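Local coordinates for protein type III effector NopAA (Sinorhizobium fredii USDA 257, PDB 6SDU) that hydrolyses xyloglucan as a secreted type III effector of a nodulating bacterium, using a catalytic domain of glycoside hydrolase family 12, at residues Gly102-Ala107 against Asn124-Ser129; His117-Trp122 against Gly202-Ile207; Ile138-Ala143 against Glu166-Asp171. All blocks are in the same frame, centred on the assembly; numbering follows the deposited sequence.

Contact 1 of 3, residues Gly102-Ala107 against Asn124-Ser129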
ATOM      1  N   GLY A 102     -13.785   3.571 -10.229  1.00 29.91           N
ATOM      2  CA  GLY A 102     -12.764   4.555  -9.924  1.00 23.78           C
ATOM      3  C   GLY A 102     -11.394   4.093 -10.381  1.00 29.48           C
ATOM      4  O   GLY A 102     -11.240   3.187 -11.209  1.00 29.20           O
ATOM      5  N   ALA A 103     -10.378   4.792  -9.874  1.00 23.49           N
ATOM      6  CA  ALA A 103      -8.978   4.462 -10.164  1.00 25.76           C
ATOM      7  C   ALA A 103      -8.205   4.456  -8.843  1.00 27.85           C
ATOM      8  O   ALA A 103      -7.985   5.517  -8.249  1.00 27.81           O
ATOM      9  CB  ALA A 103      -8.387   5.443 -11.163  1.00 21.32           C
ATOM     10  N   TRP A 104      -7.839   3.263  -8.356  1.00 27.57           N
ATOM     11  CA  TRP A 104      -7.192   3.149  -7.051  1.00 28.92           C
ATOM     12  C   TRP A 104      -6.520   1.788  -6.906  1.00 33.31           C
ATOM     13  O   TRP A 104      -6.735   0.857  -7.690  1.00 33.79           O
ATOM     14  CB  TRP A 104      -8.197   3.376  -5.907  1.00 27.63           C
ATOM     15  CG  TRP A 104      -9.496   2.626  -6.094  1.00 26.60           C
ATOM     16  CD1 TRP A 104     -10.655   3.126  -6.611  1.00 31.86           C
ATOM     17  CD2 TRP A 104      -9.765   1.248  -5.773  1.00 24.41           C
ATOM     18  NE1 TRP A 104     -11.623   2.150  -6.631  1.00 24.47           N
ATOM     19  CE2 TRP A 104     -11.101   0.991  -6.124  1.00 28.05           C
ATOM     20  CE3 TRP A 104      -9.005   0.208  -5.227  1.00 26.67           C
ATOM     21  CZ2 TRP A 104     -11.699  -0.272  -5.940  1.00 32.19           C
ATOM     22  CZ3 TRP A 104      -9.592  -1.026  -5.042  1.00 29.80           C
ATOM     23  CH2 TRP A 104     -10.921  -1.264  -5.402  1.00 27.22           C
ATOM     24  N   ASP A 105      -5.678   1.694  -5.889  1.00 33.82           N
ATOM     25  CA  ASP A 105      -5.059   0.435  -5.532  1.00 26.14           C
ATOM     26  C   ASP A 105      -4.942   0.402  -4.018  1.00 24.62           C
ATOM     27  O   ASP A 105      -4.543   1.386  -3.407  1.00 27.72           O
ATOM     28  CB  ASP A 105      -3.714   0.257  -6.224  1.00 25.62           C
ATOM     29  CG  ASP A 105      -2.732   1.381  -5.921  1.00 40.68           C
ATOM     30  OD1 ASP A 105      -1.939   1.251  -4.947  1.00 33.22           O
ATOM     31  OD2 ASP A 105      -2.720   2.372  -6.686  1.00 35.39           O
ATOM     32  N   VAL A 106      -5.424  -0.681  -3.416  1.00 24.92           N
ATOM     33  CA  VAL A 106      -5.276  -0.922  -1.991  1.00 21.21           C
ATOM     34  C   VAL A 106      -3.926  -1.616  -1.834  1.00 25.03           C
ATOM     35  O   VAL A 106      -3.695  -2.657  -2.458  1.00 29.60           O
ATOM     36  CB  VAL A 106      -6.428  -1.795  -1.456  1.00 21.90           C
ATOM     37  CG1 VAL A 106      -6.257  -2.067   0.021  1.00 24.33           C
ATOM     38  CG2 VAL A 106      -7.765  -1.094  -1.698  1.00 25.42           C
ATOM     39  N   ALA A 107      -3.018  -1.045  -1.038  1.00 31.13           N
ATOM     40  CA  ALA A 107      -1.672  -1.617  -1.014  1.00 35.53           C
ATOM     41  C   ALA A 107      -1.005  -1.515   0.351  1.00 37.13           C
ATOM     42  O   ALA A 107      -1.224  -0.554   1.096  1.00 31.76           O
ATOM     43  CB  ALA A 107      -0.762  -0.918  -2.035  1.00 30.17           C
ATOM     44  N   ASN A 124      -5.836  -5.382  -3.827  1.00 31.61           N
ATOM     45  CA  ASN A 124      -7.001  -5.214  -4.698  1.00 29.66           C
ATOM     46  C   ASN A 124      -6.841  -3.856  -5.368  1.00 34.47           C
ATOM     47  O   ASN A 124      -6.363  -2.905  -4.742  1.00 33.41           O
ATOM     48  CB  ASN A 124      -8.337  -5.304  -3.933  1.00 27.51           C
ATOM     49  CG  ASN A 124      -9.544  -5.587  -4.853  1.00 30.51           C
ATOM     50  OD1 ASN A 124      -9.422  -5.686  -6.084  1.00 28.00           O
ATOM     51  ND2 ASN A 124     -10.716  -5.697  -4.249  1.00 28.88           N
ATOM     52  N   TYR A 125      -7.153  -3.788  -6.657  1.00 34.74           N
ATOM     53  CA  TYR A 125      -6.872  -2.577  -7.417  1.00 27.05           C
ATOM     54  C   TYR A 125      -7.781  -2.560  -8.640  1.00 30.03           C
ATOM     55  O   TYR A 125      -8.439  -3.552  -8.959  1.00 35.28           O
ATOM     56  CB  TYR A 125      -5.380  -2.491  -7.785  1.00 25.18           C
ATOM     57  CG  TYR A 125      -4.749  -3.808  -8.261  1.00 31.35           C
ATOM     58  CD1 TYR A 125      -4.380  -4.817  -7.348  1.00 36.54           C
ATOM     59  CD2 TYR A 125      -4.499  -4.025  -9.605  1.00 25.75           C
ATOM     60  CE1 TYR A 125      -3.810  -6.003  -7.778  1.00 36.31           C
ATOM     61  CE2 TYR A 125      -3.924  -5.210 -10.045  1.00 35.25           C
ATOM     62  CZ  TYR A 125      -3.587  -6.194  -9.139  1.00 38.58           C
ATOM     63  OH  TYR A 125      -3.024  -7.354  -9.596  1.00 32.82           O
ATOM     64  N   THR A 126      -7.851  -1.408  -9.295  1.00 23.74           N
ATOM     65  CA  THR A 126      -8.721  -1.282 -10.460  1.00 32.20           C
ATOM     66  C   THR A 126      -8.028  -1.591 -11.777  1.00 26.99           C
ATOM     67  O   THR A 126      -8.700  -1.571 -12.802  1.00 23.39           O
ATOM     68  CB  THR A 126      -9.297   0.136 -10.569  1.00 31.19           C
ATOM     69  OG1 THR A 126      -8.217   1.078 -10.585  1.00 25.49           O
ATOM     70  CG2 THR A 126     -10.189   0.417  -9.422  1.00 27.19           C
ATOM     71  N   GLY A 127      -6.701  -1.720 -11.791  1.00 31.07           N
ATOM     72  CA  GLY A 127      -5.947  -2.117 -12.968  1.00 29.83           C
ATOM     73  C   GLY A 127      -5.788  -3.624 -13.013  1.00 34.42           C
ATOM     74  O   GLY A 127      -6.537  -4.361 -12.370  1.00 39.27           O
ATOM     75  N   ASN A 128      -4.827  -4.104 -13.813  1.00 34.56           N
ATOM     76  CA  ASN A 128      -4.581  -5.546 -13.929  1.00 31.82           C
ATOM     77  C   ASN A 128      -3.177  -5.925 -13.458  1.00 37.05           C
ATOM     78  O   ASN A 128      -2.253  -5.103 -13.480  1.00 30.19           O
ATOM     79  CB  ASN A 128      -4.785  -6.034 -15.358  1.00 33.72           C
ATOM     80  CG  ASN A 128      -6.104  -5.539 -15.962  1.00 43.69           C
ATOM     81  OD1 ASN A 128      -6.098  -4.842 -16.973  1.00 56.29           O
ATOM     82  ND2 ASN A 128      -7.224  -5.870 -15.327  1.00 33.42           N
ATOM     83  N   SER A 129      -3.017  -7.202 -13.063  1.00 39.67           N
ATOM     84  CA  SER A 129      -1.737  -7.710 -12.561  1.00 30.05           C
ATOM     85  C   SER A 129      -0.630  -7.686 -13.609  1.00 36.66           C
ATOM     86  O   SER A 129       0.546  -7.762 -13.237  1.00 45.05           O
ATOM     87  CB  SER A 129      -1.891  -9.135 -12.016  1.00 40.35           C
ATOM     88  OG  SER A 129      -2.209 -10.055 -13.044  1.00 44.94           O
TER
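Strands 103-112 and 117-125 form a beta hairpin in the beta-sandwich (jelly-roll) fold of glycoside hydrolase family 12, and Trp104-Val106 meets Asn124-Thr126 at its open end. Val106 and Asn124 are an antiparallel hydrogen-bonded pair: Val106 N donates to Asn124 O at 2.8 Å. Next to it, Asp105 and Tyr125 form a non-hydrogen-bonded pair in which Asp105 CB and Tyr125 CB approach to 3.6 Å. From there the two side chains part: that of Asp105 comes, at its nearest atoms, about 5 Å from the bound sugar, while Tyr125 OH hydrogen-bonds Arg180 O. Beyond Tyr125 the second segment leaves the strand, yet Thr126 still grips both the backbone N and the backbone O of Trp104. Thr126 N donates to Trp104 O at 3.0 Å, and Trp104 N donates to Thr126 OG1 at 3.1 Å, with an N-H...O angle of 161°. This hydroxyl therefore takes over the acceptor role a strand carbonyl would play, and it also pairs with Asn134 OD1. The same torsion (chi1 55°) that sets OG1 between the backbone N and the carbonyl carbon leaves CG2 anti to that carbon, laid over the indole. Asn124 O borders the indole edge, 3.7 Å from Trp104 CZ3, and over one face the methyl Thr126 CG2 makes a CH-pi contact, 3.6 Å from the centroid of the five-membered ring.

Contact 2 of 3, residues His117-Trp122 against Gly202-Ile207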
ATOM      1  N   HIS A 117      14.377   2.462   0.113  1.00 34.81           N
ATOM      2  CA  HIS A 117      13.701   1.322  -0.491  1.00 32.86           C
ATOM      3  C   HIS A 117      12.250   1.303  -0.054  1.00 28.91           C
ATOM      4  O   HIS A 117      11.955   1.369   1.145  1.00 34.83           O
ATOM      5  CB  HIS A 117      14.394   0.013  -0.094  1.00 39.11           C
ATOM      6  CG  HIS A 117      15.809  -0.052  -0.553  1.00 41.09           C
ATOM      7  ND1 HIS A 117      16.867   0.310   0.254  1.00 46.17           N
ATOM      8  CD2 HIS A 117      16.343  -0.393  -1.753  1.00 43.02           C
ATOM      9  CE1 HIS A 117      17.996   0.168  -0.420  1.00 45.91           C
ATOM     10  NE2 HIS A 117      17.706  -0.262  -1.639  1.00 43.77           N
ATOM     11  N   GLU A 118      11.353   1.215  -1.033  1.00 31.55           N
ATOM     12  CA  GLU A 118       9.916   1.129  -0.817  1.00 25.65           C
ATOM     13  C   GLU A 118       9.416  -0.171  -1.438  1.00 28.19           C
ATOM     14  O   GLU A 118       9.698  -0.450  -2.613  1.00 25.32           O
ATOM     15  CB  GLU A 118       9.227   2.341  -1.455  1.00 26.48           C
ATOM     16  CG  GLU A 118       7.802   2.466  -1.135  1.00 30.96           C
ATOM     17  CD  GLU A 118       7.100   3.534  -1.981  1.00 39.49           C
ATOM     18  OE1 GLU A 118       7.771   4.245  -2.768  1.00 37.38           O
ATOM     19  OE2 GLU A 118       5.872   3.644  -1.850  1.00 31.67           O
ATOM     20  N   ILE A 119       8.720  -0.989  -0.651  1.00 30.36           N
ATOM     21  CA  ILE A 119       8.148  -2.250  -1.132  1.00 30.31           C
ATOM     22  C   ILE A 119       6.625  -2.165  -1.011  1.00 32.18           C
ATOM     23  O   ILE A 119       6.093  -1.950   0.089  1.00 31.98           O
ATOM     24  CB  ILE A 119       8.693  -3.469  -0.373  1.00 29.30           C
ATOM     25  CG1 ILE A 119      10.225  -3.552  -0.516  1.00 30.72           C
ATOM     26  CG2 ILE A 119       7.997  -4.773  -0.874  1.00 22.91           C
ATOM     27  CD1 ILE A 119      10.998  -2.845   0.590  1.00 36.35           C
ATOM     28  N   MET A 120       5.930  -2.314  -2.142  1.00 32.97           N
ATOM     29  CA  MET A 120       4.473  -2.226  -2.214  1.00 28.29           C
ATOM     30  C   MET A 120       3.885  -3.598  -2.505  1.00 30.48           C
ATOM     31  O   MET A 120       4.425  -4.356  -3.320  1.00 31.91           O
ATOM     32  CB  MET A 120       4.009  -1.252  -3.307  1.00 25.94           C
ATOM     33  CG  MET A 120       4.557   0.185  -3.240  1.00 33.83           C
ATOM     34  SD  MET A 120       3.481   1.330  -4.150  1.00 30.21           S
ATOM     35  CE  MET A 120       2.140   1.465  -2.976  1.00 32.61           C
ATOM     36  N   LEU A 121       2.792  -3.922  -1.833  1.00 25.61           N
ATOM     37  CA  LEU A 121       2.040  -5.142  -2.098  1.00 27.97           C
ATOM     38  C   LEU A 121       0.602  -4.723  -2.371  1.00 24.99           C
ATOM     39  O   LEU A 121      -0.087  -4.270  -1.456  1.00 32.15           O
ATOM     40  CB  LEU A 121       2.112  -6.135  -0.930  1.00 28.37           C
ATOM     41  CG  LEU A 121       3.457  -6.291  -0.193  1.00 34.81           C
ATOM     42  CD1 LEU A 121       3.287  -7.162   1.067  1.00 29.19           C
ATOM     43  CD2 LEU A 121       4.507  -6.880  -1.120  1.00 34.37           C
ATOM     44  N   TRP A 122       0.177  -4.822  -3.633  1.00 25.57           N
ATOM     45  CA  TRP A 122      -1.182  -4.448  -4.057  1.00 29.88           C
ATOM     46  C   TRP A 122      -2.127  -5.641  -3.872  1.00 30.64           C
ATOM     47  O   TRP A 122      -2.008  -6.647  -4.577  1.00 33.99           O
ATOM     48  CB  TRP A 122      -1.182  -4.001  -5.522  1.00 29.59           C
ATOM     49  CG  TRP A 122      -0.414  -2.708  -5.842  1.00 31.13           C
ATOM     50  CD1 TRP A 122       0.626  -2.157  -5.134  1.00 30.24           C
ATOM     51  CD2 TRP A 122      -0.631  -1.843  -6.969  1.00 26.04           C
ATOM     52  NE1 TRP A 122       1.057  -0.994  -5.742  1.00 28.10           N
ATOM     53  CE2 TRP A 122       0.301  -0.778  -6.867  1.00 29.43           C
ATOM     54  CE3 TRP A 122      -1.538  -1.853  -8.046  1.00 27.38           C
ATOM     55  CZ2 TRP A 122       0.363   0.264  -7.806  1.00 28.06           C
ATOM     56  CZ3 TRP A 122      -1.484  -0.807  -8.985  1.00 25.96           C
ATOM     57  CH2 TRP A 122      -0.541   0.237  -8.849  1.00 32.60           C
ATOM     58  N   GLY A 202      18.889  -9.421  -4.941  1.00 46.47           N
ATOM     59  CA  GLY A 202      19.921  -8.409  -4.865  1.00 55.71           C
ATOM     60  C   GLY A 202      19.480  -6.963  -4.871  1.00 53.21           C
ATOM     61  O   GLY A 202      20.327  -6.086  -5.077  1.00 54.18           O
ATOM     62  N   TYR A 203      18.194  -6.676  -4.621  1.00 52.72           N
ATOM     63  CA  TYR A 203      17.742  -5.281  -4.581  1.00 51.05           C
ATOM     64  C   TYR A 203      18.271  -4.530  -3.364  1.00 52.18           C
ATOM     65  O   TYR A 203      18.501  -3.320  -3.448  1.00 59.72           O
ATOM     66  CB  TYR A 203      16.221  -5.212  -4.631  1.00 44.95           C
ATOM     67  CG  TYR A 203      15.718  -5.567  -5.997  1.00 45.82           C
ATOM     68  CD1 TYR A 203      15.834  -4.672  -7.056  1.00 40.95           C
ATOM     69  CD2 TYR A 203      15.178  -6.823  -6.248  1.00 47.34           C
ATOM     70  CE1 TYR A 203      15.386  -5.010  -8.332  1.00 47.63           C
ATOM     71  CE2 TYR A 203      14.735  -7.175  -7.508  1.00 50.69           C
ATOM     72  CZ  TYR A 203      14.840  -6.267  -8.548  1.00 52.34           C
ATOM     73  OH  TYR A 203      14.405  -6.623  -9.801  1.00 46.29           O
ATOM     74  N   PHE A 204      18.449  -5.210  -2.233  1.00 52.75           N
ATOM     75  CA  PHE A 204      19.025  -4.608  -1.037  1.00 52.18           C
ATOM     76  C   PHE A 204      19.659  -5.710  -0.195  1.00 49.99           C
ATOM     77  O   PHE A 204      19.487  -6.900  -0.466  1.00 49.80           O
ATOM     78  CB  PHE A 204      17.985  -3.819  -0.216  1.00 45.84           C
ATOM     79  CG  PHE A 204      16.666  -4.531  -0.025  1.00 41.99           C
ATOM     80  CD1 PHE A 204      16.574  -5.685   0.760  1.00 45.83           C
ATOM     81  CD2 PHE A 204      15.505  -4.033  -0.612  1.00 37.76           C
ATOM     82  CE1 PHE A 204      15.346  -6.343   0.931  1.00 50.83           C
ATOM     83  CE2 PHE A 204      14.268  -4.685  -0.447  1.00 40.24           C
ATOM     84  CZ  PHE A 204      14.188  -5.836   0.332  1.00 45.35           C
ATOM     85  N   GLY A 205      20.416  -5.292   0.822  1.00 45.57           N
ATOM     86  CA  GLY A 205      21.085  -6.186   1.764  1.00 48.46           C
ATOM     87  C   GLY A 205      20.268  -6.426   3.020  1.00 54.78           C
ATOM     88  O   GLY A 205      19.042  -6.579   2.945  1.00 61.46           O
ATOM     89  N   ASP A 206      20.935  -6.474   4.179  1.00 52.99           N
ATOM     90  CA  ASP A 206      20.263  -6.636   5.470  1.00 55.45           C
ATOM     91  C   ASP A 206      19.645  -5.287   5.833  1.00 50.11           C
ATOM     92  O   ASP A 206      20.187  -4.468   6.579  1.00 42.97           O
ATOM     93  CB  ASP A 206      21.217  -7.137   6.547  1.00 58.74           C
ATOM     94  CG  ASP A 206      20.489  -7.515   7.835  1.00 68.58           C
ATOM     95  OD1 ASP A 206      19.294  -7.886   7.743  1.00 70.54           O
ATOM     96  OD2 ASP A 206      21.105  -7.462   8.927  1.00 59.80           O
ATOM     97  N   ILE A 207      18.484  -5.059   5.239  1.00 52.10           N
ATOM     98  CA  ILE A 207      17.747  -3.815   5.382  1.00 51.70           C
ATOM     99  C   ILE A 207      17.216  -3.680   6.807  1.00 49.57           C
ATOM    100  O   ILE A 207      16.762  -4.662   7.418  1.00 59.02           O
ATOM    101  CB  ILE A 207      16.626  -3.877   4.330  1.00 54.37           C
ATOM    102  CG1 ILE A 207      15.830  -2.612   4.173  1.00 62.76           C
ATOM    103  CG2 ILE A 207      15.663  -5.015   4.639  1.00 61.26           C
ATOM    104  CD1 ILE A 207      14.672  -2.843   3.202  1.00 62.83           C
TER
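His117 NE2 comes within 3.6 Å of Tyr203 O, the closest polar approach here, but no hydrogen bond joins the two segments. What holds them is aromatic and aliphatic contact. The two rings make a T-shaped pair, with the edge of Phe204 turned to the face of His117, centroids 5.5 Å apart and planes at 73°. Phe204 CB sits over that face as well, 4.0 Å from the imidazole centroid and displaced toward NE2. A chi1 of 45° sets Phe204 CG between its backbone N and carbonyl carbon, which carries the ring back toward His117 and Ile119. Segment 202-207 connects helix 191-200, closed off by a Schellman motif at Gly202, whose phi is positive, to strand 208-218; it packs on the side of the sheet that Ile119 faces, whereas Met120 and Trp122 on the same strand touch the bound sugar. Ile119 packs obliquely against Phe204, its CD1 3.9 Å from Phe204 CE2, and its side chain also touches Leu195 and Ile198 of the helix. After the inverse gamma turn centred on Asp206 the chain doubles back, and Ile207 CD1 lies 3.9 Å above the centre of one face of the Phe204 ring. That same CD1 is 4.4 Å from His117 CB.

Contact 3 of 3, residues Ile138-Ala143 against Glu166-Asp171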
ATOM      1  N   ILE A 138       4.610   1.689 -10.314  1.00 32.05           N
ATOM      2  CA  ILE A 138       5.814   2.450 -10.638  1.00 33.67           C
ATOM      3  C   ILE A 138       6.767   1.534 -11.380  1.00 35.86           C
ATOM      4  O   ILE A 138       6.967   0.376 -10.986  1.00 42.36           O
ATOM      5  CB  ILE A 138       6.464   2.981  -9.354  1.00 36.73           C
ATOM      6  CG1 ILE A 138       5.687   4.167  -8.786  1.00 32.99           C
ATOM      7  CG2 ILE A 138       7.924   3.348  -9.600  1.00 38.87           C
ATOM      8  CD1 ILE A 138       6.055   4.429  -7.345  1.00 36.98           C
ATOM      9  N   SER A 139       7.288   2.013 -12.510  1.00 29.82           N
ATOM     10  CA  SER A 139       8.092   1.173 -13.382  1.00 32.52           C
ATOM     11  C   SER A 139       9.019   2.036 -14.229  1.00 37.26           C
ATOM     12  O   SER A 139       8.636   3.122 -14.679  1.00 36.59           O
ATOM     13  CB  SER A 139       7.197   0.290 -14.276  1.00 32.25           C
ATOM     14  OG  SER A 139       7.984  -0.547 -15.111  1.00 37.69           O
ATOM     15  N   TYR A 140      10.228   1.499 -14.492  1.00 32.23           N
ATOM     16  CA  TYR A 140      11.156   2.136 -15.424  1.00 27.90           C
ATOM     17  C   TYR A 140      10.670   2.022 -16.855  1.00 32.86           C
ATOM     18  O   TYR A 140      10.856   2.951 -17.652  1.00 41.29           O
ATOM     19  CB  TYR A 140      12.538   1.474 -15.362  1.00 27.54           C
ATOM     20  CG  TYR A 140      13.362   1.803 -14.149  1.00 24.71           C
ATOM     21  CD1 TYR A 140      13.674   3.116 -13.840  1.00 18.42           C
ATOM     22  CD2 TYR A 140      13.871   0.796 -13.355  1.00 26.13           C
ATOM     23  CE1 TYR A 140      14.427   3.421 -12.723  1.00 31.01           C
ATOM     24  CE2 TYR A 140      14.653   1.085 -12.243  1.00 37.06           C
ATOM     25  CZ  TYR A 140      14.926   2.398 -11.932  1.00 30.95           C
ATOM     26  OH  TYR A 140      15.679   2.695 -10.811  1.00 36.57           O
ATOM     27  N   HIS A 141      10.092   0.864 -17.206  1.00 29.99           N
ATOM     28  CA  HIS A 141       9.781   0.490 -18.578  1.00 25.05           C
ATOM     29  C   HIS A 141       8.306   0.174 -18.777  1.00 31.98           C
ATOM     30  O   HIS A 141       7.667  -0.431 -17.906  1.00 34.15           O
ATOM     31  CB  HIS A 141      10.631  -0.713 -18.977  1.00 33.46           C
ATOM     32  CG  HIS A 141      12.087  -0.473 -18.794  1.00 31.14           C
ATOM     33  ND1 HIS A 141      12.767   0.478 -19.519  1.00 38.58           N
ATOM     34  CD2 HIS A 141      12.993  -1.035 -17.961  1.00 36.98           C
ATOM     35  CE1 HIS A 141      14.036   0.493 -19.144  1.00 37.77           C
ATOM     36  NE2 HIS A 141      14.200  -0.416 -18.199  1.00 38.30           N
ATOM     37  N   TYR A 142       7.795   0.556 -19.959  1.00 35.55           N
ATOM     38  CA  TYR A 142       6.416   0.337 -20.361  1.00 31.59           C
ATOM     39  C   TYR A 142       6.369  -0.292 -21.746  1.00 40.69           C
ATOM     40  O   TYR A 142       7.263  -0.088 -22.571  1.00 36.46           O
ATOM     41  CB  TYR A 142       5.607   1.650 -20.385  1.00 28.34           C
ATOM     42  CG  TYR A 142       5.600   2.335 -19.042  1.00 31.76           C
ATOM     43  CD1 TYR A 142       4.639   2.028 -18.088  1.00 25.44           C
ATOM     44  CD2 TYR A 142       6.570   3.275 -18.722  1.00 34.18           C
ATOM     45  CE1 TYR A 142       4.641   2.649 -16.850  1.00 36.56           C
ATOM     46  CE2 TYR A 142       6.585   3.901 -17.477  1.00 36.18           C
ATOM     47  CZ  TYR A 142       5.624   3.592 -16.549  1.00 39.45           C
ATOM     48  OH  TYR A 142       5.642   4.218 -15.315  1.00 37.50           O
ATOM     49  N   ALA A 143       5.296  -1.047 -21.995  1.00 38.01           N
ATOM     50  CA  ALA A 143       5.051  -1.657 -23.287  1.00 39.63           C
ATOM     51  C   ALA A 143       4.415  -0.636 -24.222  1.00 32.62           C
ATOM     52  O   ALA A 143       3.967   0.427 -23.779  1.00 34.12           O
ATOM     53  CB  ALA A 143       4.135  -2.872 -23.135  1.00 39.63           C
ATOM     54  N   GLU A 166       9.567  -2.962 -11.065  1.00 29.11           N
ATOM     55  CA  GLU A 166      10.685  -2.180 -10.556  1.00 31.17           C
ATOM     56  C   GLU A 166      10.705  -0.772 -11.140  1.00 34.28           C
ATOM     57  O   GLU A 166      10.618  -0.597 -12.358  1.00 31.17           O
ATOM     58  CB  GLU A 166      12.024  -2.851 -10.853  1.00 31.97           C
ATOM     59  CG  GLU A 166      13.217  -2.093 -10.252  1.00 42.92           C
ATOM     60  CD  GLU A 166      14.575  -2.590 -10.766  1.00 46.69           C
ATOM     61  OE1 GLU A 166      15.608  -2.040 -10.328  1.00 41.03           O
ATOM     62  OE2 GLU A 166      14.603  -3.517 -11.606  1.00 48.59           O
ATOM     63  N   GLY A 167      10.884   0.212 -10.265  1.00 31.65           N
ATOM     64  CA  GLY A 167      10.919   1.598 -10.658  1.00 26.42           C
ATOM     65  C   GLY A 167      11.647   2.438  -9.628  1.00 29.60           C
ATOM     66  O   GLY A 167      12.258   1.923  -8.692  1.00 31.63           O
ATOM     67  N   GLU A 168      11.617   3.743  -9.863  1.00 32.07           N
ATOM     68  CA  GLU A 168      12.257   4.752  -9.041  1.00 32.31           C
ATOM     69  C   GLU A 168      11.274   5.866  -8.703  1.00 30.47           C
ATOM     70  O   GLU A 168      10.524   6.299  -9.572  1.00 28.38           O
ATOM     71  CB  GLU A 168      13.443   5.355  -9.805  1.00 30.86           C
ATOM     72  CG  GLU A 168      14.377   6.104  -8.953  1.00 36.43           C
ATOM     73  CD  GLU A 168      15.712   6.269  -9.639  1.00 37.56           C
ATOM     74  OE1 GLU A 168      16.273   5.230 -10.075  1.00 31.86           O
ATOM     75  OE2 GLU A 168      16.174   7.431  -9.745  1.00 35.74           O
ATOM     76  N   GLY A 169      11.334   6.384  -7.469  1.00 34.68           N
ATOM     77  CA  GLY A 169      10.558   7.553  -7.107  1.00 32.46           C
ATOM     78  C   GLY A 169      11.274   8.850  -7.497  1.00 38.28           C
ATOM     79  O   GLY A 169      12.438   8.845  -7.906  1.00 37.13           O
ATOM     80  N   PRO A 170      10.603   9.990  -7.300  1.00 31.97           N
ATOM     81  CA  PRO A 170      11.179  11.297  -7.703  1.00 32.93           C
ATOM     82  C   PRO A 170      12.471  11.691  -6.996  1.00 33.68           C
ATOM     83  O   PRO A 170      13.211  12.538  -7.514  1.00 37.59           O
ATOM     84  CB  PRO A 170      10.054  12.296  -7.369  1.00 35.24           C
ATOM     85  CG  PRO A 170       8.821  11.469  -7.213  1.00 31.61           C
ATOM     86  CD  PRO A 170       9.257  10.124  -6.728  1.00 32.45           C
ATOM     87  N   ASP A 171      12.722  11.193  -5.793  1.00 32.41           N
ATOM     88  CA  ASP A 171      13.973  11.443  -5.090  1.00 35.69           C
ATOM     89  C   ASP A 171      14.989  10.324  -5.292  1.00 36.22           C
ATOM     90  O   ASP A 171      15.923  10.188  -4.491  1.00 30.38           O
ATOM     91  CB  ASP A 171      13.684  11.651  -3.599  1.00 38.02           C
ATOM     92  CG  ASP A 171      13.085  10.411  -2.949  1.00 40.40           C
ATOM     93  OD1 ASP A 171      12.690   9.491  -3.688  1.00 44.65           O
ATOM     94  OD2 ASP A 171      12.965  10.376  -1.705  1.00 46.78           O
TER
HETATM   95  O   HOH W   1      10.360   4.678 -12.405  1.00 28.84           O
HETATM   96  O   HOH W   2       8.404  -3.010 -13.745  1.00 37.99           O
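Gly167 and the backbone of Ile138-Tyr140 make the tight half of this contact, where a loop crosses the strand 160-168 at nearly a right angle. With no side chain at Gly167, the two chains close to 3.9 Å between Ser139 CA and Gly167 CA, and Ile138 CG2 rests 3.6 Å from that same glycine carbon. Glu166 O receives Tyr140 N at 3.0 Å, in the carbonyl plane and on a lone pair, and takes a CA-H...O contact from Ser139 besides. Tyr140 CG, anti to the carbonyl carbon (chi1 -74°), carries the phenol ring back so that Gly167 CA stands 4.0 Å above its centre, a CH-pi contact only 10° off the ring normal. Toward the outside the fit is looser and more polar. Tyr140 OH donates to the anti lone pair of Glu168 OE1 at 2.7 Å, the carboxylate standing almost perpendicular to the ring. Lys174 NZ hydrogen-bonds the same hydroxyl and forms a salt bridge with Glu166 OE1, which lies in the ring plane beside Tyr140 CE2. Water bridges the two segments: one molecule donates to Ser139 OG and accepts from Glu166 N at 2.9 Å, while another accepts from Glu168 N and donates weakly to Ser139 O. Inward from all this, Ile138 touches the bound sugar, so the loop walls part of the sugar-binding cleft of this family 12 beta-sandwich.

Following the chain from the N terminus, contact 1 comes first: it joins the two strands at the open end of the 103-112/117-125 hairpin, closing the 16 residues between its segments. Segment 117-122 lies within that span but meets 202-207 much later, so contacts 1 and 2 cross. They also touch, Asp105 and Ala107 packing on Trp122. Contact 3 opens after contact 1 has closed and falls wholly within the long span of contact 2, bringing the loop at 138-143 onto strand 160-168. Tyr203 packs on Glu166, joining contacts 2 and 3. All three reach one sheet, linking its hairpin, the connection following helix 191-200 and the loop beside the sugar.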